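Local coordinates for protein HTH-type transcriptional regulator LysG (Mycobacterium tuberculosis, PDB 3ISP) that binds DNA as a homodimeric LysR-family transcriptional regulator and probably activates expression of the exporter LysE while repressing its own gene, at residues Val54-Lys57 and Pro58-Thr62. Numbering follows the deposited sequence.
Sequences VREK and PCRAT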
ATOM      1  N   VAL A  54       7.572   8.604 -14.607  1.00 59.62           N
ATOM      2  CA  VAL A  54       7.635   7.210 -14.996  1.00 61.80           C
ATOM      3  C   VAL A  54       7.026   7.096 -16.400  1.00 70.84           C
ATOM      4  O   VAL A  54       5.870   7.463 -16.610  1.00 73.17           O
ATOM      5  CB  VAL A  54       6.868   6.326 -14.023  1.00 60.21           C
ATOM      6  CG1 VAL A  54       7.405   4.919 -14.083  1.00 66.95           C
ATOM      7  CG2 VAL A  54       6.986   6.875 -12.621  1.00 57.97           C
ATOM      8  N   ARG A  55       7.806   6.600 -17.360  1.00 68.49           N
ATOM      9  CA  ARG A  55       7.381   6.590 -18.759  1.00 71.48           C
ATOM     10  C   ARG A  55       6.311   5.548 -19.074  1.00 78.81           C
ATOM     11  O   ARG A  55       5.632   5.652 -20.094  1.00 81.36           O
ATOM     12  CB  ARG A  55       8.578   6.392 -19.696  1.00 69.11           C
ATOM     13  CG  ARG A  55       9.197   7.676 -20.230  1.00 70.32           C
ATOM     14  CD  ARG A  55      10.201   8.283 -19.263  1.00 70.62           C
ATOM     15  NE  ARG A  55      10.761   9.534 -19.768  1.00 66.81           N
ATOM     16  CZ  ARG A  55      11.624  10.286 -19.094  1.00 70.43           C
ATOM     17  NH1 ARG A  55      12.025   9.912 -17.885  1.00 65.51           N
ATOM     18  NH2 ARG A  55      12.096  11.408 -19.629  1.00 68.49           N
ATOM     19  N   GLU A  56       6.153   4.566 -18.190  1.00 78.00           N
ATOM     20  CA  GLU A  56       5.342   3.378 -18.473  1.00 84.30           C
ATOM     21  C   GLU A  56       3.835   3.592 -18.567  1.00 87.88           C
ATOM     22  O   GLU A  56       3.309   4.662 -18.242  1.00 79.50           O
ATOM     23  CB  GLU A  56       5.578   2.300 -17.411  1.00 87.53           C
ATOM     24  CG  GLU A  56       7.031   1.980 -17.105  1.00 85.92           C
ATOM     25  CD  GLU A  56       7.209   1.462 -15.684  1.00 82.09           C
ATOM     26  OE1 GLU A  56       6.605   2.059 -14.765  1.00 81.40           O
ATOM     27  OE2 GLU A  56       7.945   0.468 -15.482  1.00 77.86           O
ATOM     28  N   LYS A  57       3.174   2.522 -19.021  1.00 97.34           N
ATOM     29  CA  LYS A  57       1.718   2.318 -18.982  1.00 91.82           C
ATOM     30  C   LYS A  57       0.891   3.611 -18.875  1.00 86.23           C
ATOM     31  O   LYS A  57       0.625   4.236 -19.897  1.00 86.23           O
ATOM     32  CB  LYS A  57       1.375   1.304 -17.886  1.00 94.19           C
ATOM     33  CG  LYS A  57       0.181   0.421 -18.177  1.00 99.71           C
ATOM     34  CD  LYS A  57       0.601  -0.884 -18.827  1.00103.59           C
ATOM     35  CE  LYS A  57      -0.482  -1.923 -18.639  1.00105.05           C
ATOM     36  NZ  LYS A  57      -0.913  -1.959 -17.214  1.00 96.85           N
ATOM     37  N   PRO A  58       0.458   4.010 -17.659  1.00 92.56           N
ATOM     38  CA  PRO A  58      -0.012   5.396 -17.575  1.00 91.76           C
ATOM     39  C   PRO A  58       1.092   6.252 -16.966  1.00 89.42           C
ATOM     40  O   PRO A  58       1.707   5.831 -15.988  1.00 89.61           O
ATOM     41  CB  PRO A  58      -1.189   5.313 -16.590  1.00 87.42           C
ATOM     42  CG  PRO A  58      -1.247   3.867 -16.116  1.00 91.75           C
ATOM     43  CD  PRO A  58       0.081   3.270 -16.444  1.00 93.18           C
ATOM     44  N   CYS A  59       1.349   7.426 -17.527  1.00 83.22           N
ATOM     45  CA  CYS A  59       2.437   8.258 -17.031  1.00 76.96           C
ATOM     46  C   CYS A  59       2.077   8.949 -15.722  1.00 74.78           C
ATOM     47  O   CYS A  59       1.062   9.629 -15.621  1.00 78.00           O
ATOM     48  CB  CYS A  59       2.840   9.291 -18.079  1.00 75.41           C
ATOM     49  SG  CYS A  59       3.322   8.568 -19.645  1.00 89.71           S
ATOM     50  N   ARG A  60       2.918   8.765 -14.715  1.00 70.66           N
ATOM     51  CA  ARG A  60       2.714   9.421 -13.436  1.00 71.15           C
ATOM     52  C   ARG A  60       3.991  10.130 -12.999  1.00 68.73           C
ATOM     53  O   ARG A  60       5.085   9.811 -13.464  1.00 64.69           O
ATOM     54  CB  ARG A  60       2.277   8.407 -12.376  1.00 69.54           C
ATOM     55  CG  ARG A  60       3.215   7.215 -12.223  1.00 74.96           C
ATOM     56  CD  ARG A  60       2.964   6.458 -10.916  1.00 77.51           C
ATOM     57  NE  ARG A  60       4.025   5.499 -10.592  1.00 79.43           N
ATOM     58  CZ  ARG A  60       4.199   4.332 -11.212  1.00 76.50           C
ATOM     59  NH1 ARG A  60       3.397   3.970 -12.211  1.00 63.92           N
ATOM     60  NH2 ARG A  60       5.186   3.529 -10.840  1.00 68.48           N
ATOM     61  N   ALA A  61       3.843  11.099 -12.109  1.00 64.98           N
ATOM     62  CA  ALA A  61       4.987  11.791 -11.548  1.00 61.36           C
ATOM     63  C   ALA A  61       5.760  10.865 -10.614  1.00 61.20           C
ATOM     64  O   ALA A  61       5.173  10.031  -9.921  1.00 60.82           O
ATOM     65  CB  ALA A  61       4.529  13.041 -10.793  1.00 58.19           C
ATOM     66  N   THR A  62       7.080  11.005 -10.602  1.00 56.58           N
ATOM     67  CA  THR A  62       7.878  10.362  -9.584  1.00 49.04           C
ATOM     68  C   THR A  62       7.752  11.236  -8.364  1.00 55.77           C
ATOM     69  O   THR A  62       7.219  12.337  -8.432  1.00 59.09           O
ATOM     70  CB  THR A  62       9.350  10.305  -9.953  1.00 47.35           C
ATOM     71  OG1 THR A  62       9.833  11.636 -10.154  1.00 49.39           O
ATOM     72  CG2 THR A  62       9.565   9.491 -11.209  1.00 50.49           C
TER
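Val54 and Arg60 face each other across a short hairpin, joined at the backbone and again through their side chains. Val54 N donates to Arg60 O at 3.0 Å, with a moderately bent N-H...O angle of 145°. The isopropyl group forms the tightly packed part. Val54 CG2 lies 3.8 Å from Arg60 CG and 3.9 Å from Thr62 CG2, so one methyl touches both Arg60 and Thr62. Arg60 brings CG into the cleft between its own backbone N and carbonyl (chi1 54°); from there the chain runs extended to NE, and the guanidinium turns one face to the same Val54 methyl, which sits off toward the rim. Thr62, also buried, gives its methyl to this cluster while OG1 bonds to Val51 O. Cys59 turns SG to within 3.7 Å of Arg55 O, and its side chain packs on Phe23 of helix 23-27 and Val17 of helix 9-20. This is the beta-hairpin wing of the winged helix-turn-helix domain of LysR regulators, following helix 34-48; its two short strands, 53-54 and 60-61, run antiparallel. Toward the turn the contact becomes loose. Lys57 and Pro58 are exposed and lie side by side, the lysine's end leading away from Pro58-Thr62. Glu56 OE1 stays 4.4 Å from Arg60 NH2 and well out of the guanidinium plane, a proximity of opposite charges short of a salt bridge. Both residues have stronger partners on the second subunit, Glu56 pairing with Arg137 and Arg60 with Glu138 of that chain, so this flank of the wing meets the neighbouring subunit. The side chain of Arg55 starts away from Pro58-Thr62, and its guanidinium forms a salt bridge with Glu45 on helix 34-48.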